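Local coordinates for protein apoptosis regulator Bcl-2 homolog (Canarypox virus, PDB 5WOS) that inhibits apoptosis of the host cell, interacting with proapoptotic BAK1, BAX and other BH3-containing proteins such as BIM, BID and PUMA, at residues Q24-E29 with M52-L57; N35-V40 with N44-V49; V62-D67 with G102-K107. One frame throughout, in Å; residues are numbered along the deposited sequence.

Contact 1. Residues Q24-E29 with M52-L57; sequences QNYFIE and MCDIIL
In the helical bundle of this Bcl-2 homologue, Tyr26 of helix 14-32 reaches across to Cys53, Asp54 and Leu57 on helix 43-69. The axes of the two short segments come no closer than 12.3 Å and are inclined at 48° to each other, so a single long side chain spans the gap. Tyr26 has its CG anti to the backbone N (chi1 -180°), which sends the ring straight out from its helix. Its OH donates to OD1 of Asp54 in a hydrogen bond whose modelled length, 2.5 Å, is very short, and that oxygen lies at the ring edge, in the ring plane. The carboxylate is itself turned 41° from the ring. Beside this bond the phenol end is closely packed: Cys53 CB is 3.4 Å from Tyr26 CZ, while Leu57 CD1 meets Tyr26 OH at the edge, 3.3 Å away. Cys53 SG sits obliquely to the ring, 4.6 Å from its centroid, in a sulfur-aromatic contact. Ala103 of helix 92-112 and Tyr46 also touch Tyr26. The Tyr26 hydroxyl is thus paired with Asp54 within a largely buried contact, a tyrosine-aspartate hydrogen bond joining two helices of the Bcl-2 helical bundle.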
loop_
_atom_site.group_PDB
_atom_site.type_symbol
_atom_site.label_atom_id
_atom_site.label_comp_id
_atom_site.label_asym_id
_atom_site.label_seq_id
_atom_site.Cartn_x
_atom_site.Cartn_y
_atom_site.Cartn_z
ATOM N N GLN A 24 -6.512 1.477 -5.894
ATOM C CA GLN A 24 -6.849 2.680 -6.646
ATOM C C GLN A 24 -7.905 3.505 -5.919
ATOM O O GLN A 24 -7.792 4.732 -5.825
ATOM C CB GLN A 24 -7.324 2.295 -8.045
ATOM C CG GLN A 24 -7.138 3.380 -9.085
ATOM C CD GLN A 24 -7.034 2.815 -10.486
ATOM O OE1 GLN A 24 -7.598 1.763 -10.790
ATOM N NE2 GLN A 24 -6.297 3.509 -11.347
ATOM N N ASN A 25 -8.928 2.849 -5.378
ATOM C CA ASN A 25 -10.003 3.586 -4.728
ATOM C C ASN A 25 -9.604 4.098 -3.350
ATOM O O ASN A 25 -10.070 5.167 -2.939
ATOM C CB ASN A 25 -11.255 2.711 -4.637
ATOM C CG ASN A 25 -12.086 2.756 -5.908
ATOM O OD1 ASN A 25 -12.871 3.680 -6.114
ATOM N ND2 ASN A 25 -11.917 1.758 -6.767
ATOM N N TYR A 26 -8.750 3.376 -2.621
ATOM C CA TYR A 26 -8.298 3.898 -1.337
ATOM C C TYR A 26 -7.427 5.134 -1.529
ATOM O O TYR A 26 -7.563 6.118 -0.792
ATOM C CB TYR A 26 -7.547 2.829 -0.549
ATOM C CG TYR A 26 -7.073 3.334 0.795
ATOM C CD1 TYR A 26 -5.723 3.515 1.056
ATOM C CD2 TYR A 26 -7.980 3.658 1.791
ATOM C CE1 TYR A 26 -5.293 3.990 2.276
ATOM C CE2 TYR A 26 -7.560 4.127 3.012
ATOM C CZ TYR A 26 -6.215 4.296 3.249
ATOM O OH TYR A 26 -5.792 4.769 4.470
ATOM N N PHE A 27 -6.523 5.106 -2.509
ATOM C CA PHE A 27 -5.727 6.293 -2.798
ATOM C C PHE A 27 -6.632 7.464 -3.154
ATOM O O PHE A 27 -6.485 8.566 -2.613
ATOM C CB PHE A 27 -4.736 6.007 -3.931
ATOM C CG PHE A 27 -3.584 5.121 -3.535
ATOM C CD1 PHE A 27 -3.565 4.462 -2.314
ATOM C CD2 PHE A 27 -2.507 4.953 -4.389
ATOM C CE1 PHE A 27 -2.501 3.652 -1.962
ATOM C CE2 PHE A 27 -1.445 4.149 -4.041
ATOM C CZ PHE A 27 -1.441 3.498 -2.826
ATOM N N ILE A 28 -7.591 7.235 -4.054
ATOM C CA ILE A 28 -8.566 8.270 -4.396
ATOM C C ILE A 28 -9.243 8.792 -3.135
ATOM O O ILE A 28 -9.267 10.001 -2.872
ATOM C CB ILE A 28 -9.594 7.719 -5.400
ATOM C CG1 ILE A 28 -8.925 7.464 -6.752
ATOM C CG2 ILE A 28 -10.762 8.687 -5.567
ATOM C CD1 ILE A 28 -9.764 6.649 -7.700
ATOM N N GLU A 29 -9.808 7.885 -2.334
ATOM C CA GLU A 29 -10.521 8.316 -1.138
ATOM C C GLU A 29 -9.596 9.051 -0.177
ATOM O O GLU A 29 -9.998 10.041 0.445
ATOM C CB GLU A 29 -11.172 7.118 -0.444
ATOM C CG GLU A 29 -11.951 7.506 0.818
ATOM C CD GLU A 29 -12.946 6.447 1.266
ATOM O OE1 GLU A 29 -13.197 5.494 0.499
ATOM O OE2 GLU A 29 -13.485 6.571 2.386
ATOM N N MET A 52 -7.851 -0.623 8.063
ATOM C CA MET A 52 -6.509 -1.077 8.413
ATOM C C MET A 52 -5.468 -0.014 8.086
ATOM O O MET A 52 -4.587 0.282 8.903
ATOM C CB MET A 52 -6.189 -2.377 7.679
ATOM C CG MET A 52 -6.937 -3.587 8.198
ATOM S SD MET A 52 -6.479 -5.074 7.297
ATOM C CE MET A 52 -7.304 -6.329 8.271
ATOM N N CYS A 53 -5.550 0.572 6.891
ATOM C CA CYS A 53 -4.573 1.582 6.497
ATOM C C CYS A 53 -4.762 2.877 7.276
ATOM O O CYS A 53 -3.783 3.571 7.567
ATOM C CB CYS A 53 -4.669 1.851 4.993
ATOM S SG CYS A 53 -4.264 0.428 3.952
ATOM N N ASP A 54 -6.004 3.217 7.624
ATOM C CA ASP A 54 -6.248 4.439 8.382
ATOM C C ASP A 54 -5.714 4.335 9.805
ATOM O O ASP A 54 -5.376 5.358 10.411
ATOM C CB ASP A 54 -7.743 4.761 8.401
ATOM C CG ASP A 54 -8.243 5.304 7.075
ATOM O OD1 ASP A 54 -7.419 5.494 6.156
ATOM O OD2 ASP A 54 -9.462 5.543 6.952
ATOM N N ILE A 55 -5.637 3.122 10.357
ATOM C CA ILE A 55 -5.019 2.939 11.668
ATOM C C ILE A 55 -3.510 3.119 11.566
ATOM O O ILE A 55 -2.895 3.825 12.374
ATOM C CB ILE A 55 -5.370 1.558 12.250
ATOM C CG1 ILE A 55 -6.888 1.360 12.325
ATOM C CG2 ILE A 55 -4.772 1.405 13.645
ATOM C CD1 ILE A 55 -7.299 -0.093 12.456
ATOM N N ILE A 56 -2.890 2.477 10.575
ATOM C CA ILE A 56 -1.445 2.597 10.396
ATOM C C ILE A 56 -1.060 4.054 10.169
ATOM O O ILE A 56 -0.109 4.566 10.770
ATOM C CB ILE A 56 -0.977 1.696 9.239
ATOM C CG1 ILE A 56 -0.960 0.237 9.699
ATOM C CG2 ILE A 56 0.403 2.113 8.735
ATOM C CD1 ILE A 56 -0.793 -0.750 8.575
ATOM N N LEU A 57 -1.793 4.742 9.295
ATOM C CA LEU A 57 -1.505 6.147 9.033
ATOM C C LEU A 57 -1.629 6.974 10.305
ATOM O O LEU A 57 -0.730 7.749 10.648
ATOM C CB LEU A 57 -2.446 6.677 7.948
ATOM C CG LEU A 57 -2.154 6.215 6.517
ATOM C CD1 LEU A 57 -3.291 6.600 5.586
ATOM C CD2 LEU A 57 -0.845 6.803 6.016
#

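Contact 2. Residues N35-V40 with N44-V49; sequences NRNFHV and NTYIIV
The irregular backbone of 35-40 runs beside helical segment 44-49, coming nearest where the CA atoms of Asn37 and Tyr46 are 7.0 Å apart. Tyr46 fills most of the interval. A chi1 of -176° carries its ring away from its own backbone N and into the bend of the loop, where three residues meet different parts of it. Val40 CG1 lies over one face, offset toward the rim: it stands 4.0 Å from the ring centroid, 21° off the normal, in a CH-pi contact, and Val40 CG2 packs 3.8 Å from Tyr46 CB. Asn37 comes to the edge instead. Its OD1 lies in the ring plane, 3.1 Å from both CD2 and CE2 of Tyr46, and the amide is turned 70° to the ring, so the carbonyl oxygen faces ring C-H groups. The same OD1 is 3.3 Å from CD1 of Ile47, which crosses the Asn37 side chain at about a right angle. At the far end of the ring, Arg36 CB rests 3.7 Å from Tyr46 OH. The guanidinium of Arg36 bends away from the helix, lies against one face of the His39 ring and donates through NE to Asn25 OD1. Tyr46 OH likewise finds its main polar partner elsewhere, in Glu29 OE1, an oxygen that also accepts from Arg36 N. Although the contact lies at the surface, Tyr46 is buried: its ring is wedged between helix 14-32, at which its hydroxyl is directed, and the loop joining that helix to helix 43-69, which carries its backbone.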
loop_
_atom_site.group_PDB
_atom_site.type_symbol
_atom_site.label_atom_id
_atom_site.label_comp_id
_atom_site.label_asym_id
_atom_site.label_seq_id
_atom_site.Cartn_x
_atom_site.Cartn_y
_atom_site.Cartn_z
ATOM N N ASN A 35 -15.955 9.589 -0.431
ATOM C CA ASN A 35 -16.276 8.187 -0.213
ATOM C C ASN A 35 -16.223 7.408 -1.523
ATOM O O ASN A 35 -16.729 7.859 -2.555
ATOM C CB ASN A 35 -17.662 8.060 0.413
ATOM C CG ASN A 35 -18.043 6.623 0.698
ATOM O OD1 ASN A 35 -17.177 5.765 0.881
ATOM N ND2 ASN A 35 -19.342 6.349 0.736
ATOM N N ARG A 36 -15.607 6.227 -1.471
ATOM C CA ARG A 36 -15.474 5.364 -2.639
ATOM C C ARG A 36 -16.059 3.978 -2.397
ATOM O O ARG A 36 -15.807 3.058 -3.180
ATOM C CB ARG A 36 -14.005 5.256 -3.050
ATOM C CG ARG A 36 -13.363 6.593 -3.403
ATOM C CD ARG A 36 -13.944 7.196 -4.673
ATOM N NE ARG A 36 -13.762 6.324 -5.831
ATOM C CZ ARG A 36 -13.894 6.715 -7.097
ATOM N NH1 ARG A 36 -14.201 7.975 -7.380
ATOM N NH2 ARG A 36 -13.710 5.848 -8.082
ATOM N N ASN A 37 -16.852 3.811 -1.335
ATOM C CA ASN A 37 -17.426 2.505 -1.024
ATOM C C ASN A 37 -18.352 1.993 -2.117
ATOM O O ASN A 37 -18.622 0.789 -2.166
ATOM C CB ASN A 37 -18.199 2.566 0.293
ATOM C CG ASN A 37 -17.324 2.930 1.463
ATOM O OD1 ASN A 37 -16.120 2.674 1.460
ATOM N ND2 ASN A 37 -17.924 3.531 2.481
ATOM N N PHE A 38 -18.858 2.871 -2.982
ATOM C CA PHE A 38 -19.810 2.484 -4.014
ATOM C C PHE A 38 -19.212 2.526 -5.414
ATOM O O PHE A 38 -19.956 2.453 -6.398
ATOM C CB PHE A 38 -21.044 3.382 -3.931
ATOM C CG PHE A 38 -21.610 3.494 -2.543
ATOM C CD1 PHE A 38 -22.084 2.372 -1.882
ATOM C CD2 PHE A 38 -21.664 4.721 -1.898
ATOM C CE1 PHE A 38 -22.601 2.469 -0.607
ATOM C CE2 PHE A 38 -22.181 4.825 -0.622
ATOM C CZ PHE A 38 -22.652 3.698 0.025
ATOM N N HIS A 39 -17.889 2.653 -5.530
ATOM C CA HIS A 39 -17.199 2.501 -6.802
ATOM C C HIS A 39 -16.381 1.224 -6.883
ATOM O O HIS A 39 -15.989 0.832 -7.985
ATOM C CB HIS A 39 -16.259 3.691 -7.052
ATOM C CG HIS A 39 -16.957 5.012 -7.119
ATOM N ND1 HIS A 39 -17.264 5.749 -5.996
ATOM C CD2 HIS A 39 -17.406 5.731 -8.175
ATOM C CE1 HIS A 39 -17.873 6.864 -6.357
ATOM N NE2 HIS A 39 -17.971 6.878 -7.674
ATOM N N VAL A 40 -16.118 0.575 -5.752
ATOM C CA VAL A 40 -15.266 -0.607 -5.690
ATOM C C VAL A 40 -16.099 -1.841 -5.988
ATOM O O VAL A 40 -17.298 -1.905 -5.697
ATOM C CB VAL A 40 -14.570 -0.733 -4.315
ATOM C CG1 VAL A 40 -13.608 0.419 -4.094
ATOM C CG2 VAL A 40 -15.594 -0.812 -3.183
ATOM N N ASN A 44 -16.957 -5.150 0.965
ATOM C CA ASN A 44 -16.568 -5.622 2.290
ATOM C C ASN A 44 -15.055 -5.559 2.475
ATOM O O ASN A 44 -14.566 -5.104 3.515
ATOM C CB ASN A 44 -17.085 -7.042 2.517
ATOM C CG ASN A 44 -18.525 -7.061 2.980
ATOM O OD1 ASN A 44 -18.950 -6.204 3.757
ATOM N ND2 ASN A 44 -19.290 -8.035 2.499
ATOM N N THR A 45 -14.294 -6.015 1.478
ATOM C CA THR A 45 -12.843 -5.895 1.558
ATOM C C THR A 45 -12.423 -4.437 1.698
ATOM O O THR A 45 -11.553 -4.108 2.514
ATOM C CB THR A 45 -12.187 -6.518 0.324
ATOM O OG1 THR A 45 -12.493 -7.915 0.268
ATOM C CG2 THR A 45 -10.677 -6.347 0.374
ATOM N N TYR A 46 -13.030 -3.547 0.913
ATOM C CA TYR A 46 -12.592 -2.156 0.907
ATOM C C TYR A 46 -12.707 -1.541 2.295
ATOM O O TYR A 46 -11.796 -0.838 2.745
ATOM C CB TYR A 46 -13.402 -1.350 -0.109
ATOM C CG TYR A 46 -12.939 0.082 -0.234
ATOM C CD1 TYR A 46 -11.728 0.381 -0.830
ATOM C CD2 TYR A 46 -13.713 1.133 0.242
ATOM C CE1 TYR A 46 -11.293 1.676 -0.945
ATOM C CE2 TYR A 46 -13.283 2.436 0.126
ATOM C CZ TYR A 46 -12.070 2.700 -0.466
ATOM O OH TYR A 46 -11.623 3.992 -0.589
ATOM N N ILE A 47 -13.812 -1.802 2.993
ATOM C CA ILE A 47 -13.987 -1.258 4.337
ATOM C C ILE A 47 -12.896 -1.776 5.266
ATOM O O ILE A 47 -12.308 -1.017 6.045
ATOM C CB ILE A 47 -15.398 -1.589 4.864
ATOM C CG1 ILE A 47 -16.377 -0.462 4.516
ATOM C CG2 ILE A 47 -15.399 -1.796 6.377
ATOM C CD1 ILE A 47 -16.544 -0.211 3.034
ATOM N N ILE A 48 -12.599 -3.073 5.193
ATOM C CA ILE A 48 -11.570 -3.642 6.060
ATOM C C ILE A 48 -10.210 -3.030 5.746
ATOM O O ILE A 48 -9.519 -2.519 6.635
ATOM C CB ILE A 48 -11.554 -5.176 5.931
ATOM C CG1 ILE A 48 -12.827 -5.755 6.552
ATOM C CG2 ILE A 48 -10.318 -5.763 6.613
ATOM C CD1 ILE A 48 -12.989 -7.263 6.388
ATOM N N VAL A 49 -9.803 -3.068 4.474
ATOM C CA VAL A 49 -8.503 -2.514 4.105
ATOM C C VAL A 49 -8.472 -1.009 4.346
ATOM O O VAL A 49 -7.452 -0.458 4.770
ATOM C CB VAL A 49 -8.167 -2.859 2.642
ATOM C CG1 VAL A 49 -6.852 -2.209 2.229
ATOM C CG2 VAL A 49 -8.085 -4.369 2.460
#

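Contact 3. Residues V62-D67 with G102-K107; sequences VEFRKD and GAYVTK
Tyr104, on helix 92-112, gives the largest share of this contact, packing against Phe64 and Arg65 of helix 43-69. Its chi1 of 179° swings the ring out from its own helix, on the far side of CB from the backbone N, and lays it against the backbone and first side-chain atoms of the other. The CB of Phe64 approaches the ring obliquely, 3.6 Å from CD2 of Tyr104 and 3.8 Å from CE2. The two aromatic side chains slide past each other in opposite directions: the Phe64 ring points back along Tyr104, where its CD2 comes within 4.1 Å of Tyr104 CB. The Phe64 ring also makes an edge-to-face pair with Phe101 and packs on an apolar side chain of the bound peptide. Arg65 borders the outer end of Tyr104. Its CB lies 3.5 Å from Tyr104 OH and its CG 3.7 Å, after which the chain runs on extended; the backbone joins in as well, with Arg65 CA 3.6 Å from Tyr104 OH. Leu57, Ile61 and Ile68, all on helix 43-69, add to the packing around Tyr104. Across the two segments the cohesion is van der Waals in kind: apolar between Phe64 CB and the Tyr104 ring, and carbon against a hydroxyl at Arg65. Arg65 contributes its aliphatic part, while its guanidinium leads away from Tyr104.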
loop_
_atom_site.group_PDB
_atom_site.type_symbol
_atom_site.label_atom_id
_atom_site.label_comp_id
_atom_site.label_asym_id
_atom_site.label_seq_id
_atom_site.Cartn_x
_atom_site.Cartn_y
_atom_site.Cartn_z
ATOM N N VAL A 62 3.662 10.500 11.340
ATOM C CA VAL A 62 4.817 11.320 11.695
ATOM C C VAL A 62 6.104 10.672 11.200
ATOM O O VAL A 62 6.957 11.331 10.594
ATOM C CB VAL A 62 4.852 11.554 13.216
ATOM C CG1 VAL A 62 6.099 12.338 13.616
ATOM C CG2 VAL A 62 3.594 12.280 13.665
ATOM N N GLU A 63 6.276 9.377 11.470
ATOM C CA GLU A 63 7.448 8.675 10.955
ATOM C C GLU A 63 7.500 8.736 9.436
ATOM O O GLU A 63 8.563 8.987 8.852
ATOM C CB GLU A 63 7.447 7.224 11.438
ATOM C CG GLU A 63 8.000 7.040 12.842
ATOM C CD GLU A 63 9.453 7.473 12.959
ATOM O OE1 GLU A 63 10.278 7.022 12.136
ATOM O OE2 GLU A 63 9.767 8.277 13.863
ATOM N N PHE A 64 6.363 8.507 8.775
ATOM C CA PHE A 64 6.317 8.622 7.322
ATOM C C PHE A 64 6.805 9.991 6.858
ATOM O O PHE A 64 7.538 10.094 5.869
ATOM C CB PHE A 64 4.893 8.380 6.819
ATOM C CG PHE A 64 4.417 6.954 6.949
ATOM C CD1 PHE A 64 5.267 5.938 7.355
ATOM C CD2 PHE A 64 3.103 6.633 6.640
ATOM C CE1 PHE A 64 4.816 4.635 7.459
ATOM C CE2 PHE A 64 2.643 5.333 6.742
ATOM C CZ PHE A 64 3.501 4.331 7.150
ATOM N N ARG A 65 6.391 11.056 7.553
ATOM C CA ARG A 65 6.800 12.411 7.184
ATOM C C ARG A 65 8.309 12.597 7.291
ATOM O O ARG A 65 8.907 13.337 6.502
ATOM C CB ARG A 65 6.083 13.427 8.071
ATOM C CG ARG A 65 6.223 14.880 7.630
ATOM C CD ARG A 65 5.548 15.807 8.634
ATOM N NE ARG A 65 5.086 17.057 8.028
ATOM C CZ ARG A 65 5.660 18.252 8.173
ATOM N NH1 ARG A 65 5.134 19.308 7.567
ATOM N NH2 ARG A 65 6.748 18.405 8.917
ATOM N N LYS A 66 8.942 11.954 8.273
ATOM C CA LYS A 66 10.389 12.085 8.423
ATOM C C LYS A 66 11.122 11.273 7.366
ATOM O O LYS A 66 12.024 11.781 6.689
ATOM C CB LYS A 66 10.808 11.642 9.822
ATOM C CG LYS A 66 10.140 12.411 10.936
ATOM C CD LYS A 66 10.733 11.996 12.257
ATOM C CE LYS A 66 9.926 12.502 13.427
ATOM N NZ LYS A 66 10.307 11.765 14.664
ATOM N N ASP A 67 10.744 10.002 7.207
ATOM C CA ASP A 67 11.404 9.138 6.234
ATOM C C ASP A 67 11.259 9.681 4.818
ATOM O O ASP A 67 12.143 9.478 3.979
ATOM C CB ASP A 67 10.823 7.723 6.310
ATOM C CG ASP A 67 10.855 7.139 7.713
ATOM O OD1 ASP A 67 11.810 7.418 8.472
ATOM O OD2 ASP A 67 9.918 6.391 8.055
ATOM N N GLY A 102 2.161 3.808 0.731
ATOM C CA GLY A 102 1.888 4.215 -0.635
ATOM C C GLY A 102 0.843 5.312 -0.706
ATOM O O GLY A 102 0.999 6.286 -1.448
ATOM N N ALA A 103 -0.233 5.175 0.076
ATOM C CA ALA A 103 -1.267 6.203 0.102
ATOM C C ALA A 103 -0.699 7.544 0.548
ATOM O O ALA A 103 -1.003 8.584 -0.047
ATOM C CB ALA A 103 -2.410 5.775 1.021
ATOM N N TYR A 104 0.131 7.542 1.594
ATOM C CA TYR A 104 0.699 8.794 2.083
ATOM C C TYR A 104 1.547 9.464 1.008
ATOM O O TYR A 104 1.415 10.668 0.757
ATOM C CB TYR A 104 1.529 8.549 3.343
ATOM C CG TYR A 104 2.167 9.812 3.870
ATOM C CD1 TYR A 104 1.384 10.859 4.330
ATOM C CD2 TYR A 104 3.547 9.968 3.891
ATOM C CE1 TYR A 104 1.953 12.023 4.809
ATOM C CE2 TYR A 104 4.128 11.132 4.369
ATOM C CZ TYR A 104 3.324 12.155 4.825
ATOM O OH TYR A 104 3.883 13.318 5.301
ATOM N N VAL A 105 2.436 8.698 0.370
ATOM C CA VAL A 105 3.263 9.246 -0.705
ATOM C C VAL A 105 2.383 9.878 -1.775
ATOM O O VAL A 105 2.646 10.991 -2.247
ATOM C CB VAL A 105 4.167 8.147 -1.294
ATOM C CG1 VAL A 105 4.692 8.537 -2.675
ATOM C CG2 VAL A 105 5.330 7.869 -0.360
ATOM N N THR A 106 1.324 9.173 -2.173
ATOM C CA THR A 106 0.434 9.689 -3.207
ATOM C C THR A 106 -0.131 11.045 -2.805
ATOM O O THR A 106 -0.096 12.002 -3.587
ATOM C CB THR A 106 -0.690 8.684 -3.475
ATOM O OG1 THR A 106 -0.127 7.399 -3.770
ATOM C CG2 THR A 106 -1.541 9.124 -4.651
ATOM N N LYS A 107 -0.657 11.149 -1.583
ATOM C CA LYS A 107 -1.130 12.441 -1.099
ATOM C C LYS A 107 -0.004 13.467 -1.112
ATOM O O LYS A 107 -0.209 14.620 -1.505
ATOM C CB LYS A 107 -1.707 12.303 0.311
ATOM C CG LYS A 107 -2.965 13.137 0.568
ATOM C CD LYS A 107 -3.044 13.587 2.022
ATOM C CE LYS A 107 -4.477 13.827 2.471
ATOM N NZ LYS A 107 -5.189 14.811 1.611
#

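In the fold
Helix 43-69 carries one side of all three contacts, spaced along its length. Contacts 1 and 2, with centres about 10 Å apart, are joined by hydrogen bonds from helix 14-32 and by packing, Asn25 CG lying 3.3 Å from Val40 CG1 and Tyr26 CA 3.4 Å from Tyr46 OH. Contact 3 lies about 12 Å from contact 1, centre to centre, and meets it through helix 92-112, where Tyr26 CE1 is 3.6 Å from Ala103 CB and Phe27 also packs. Contacts 2 and 3 do not touch; their nearest atoms are about 9 Å apart. The bound peptide lies within reach of contacts 1 and 3, packing on Met52, Ile56, Phe64 and Asp67, consistent with the BH3-binding groove of Bcl-2 proteins.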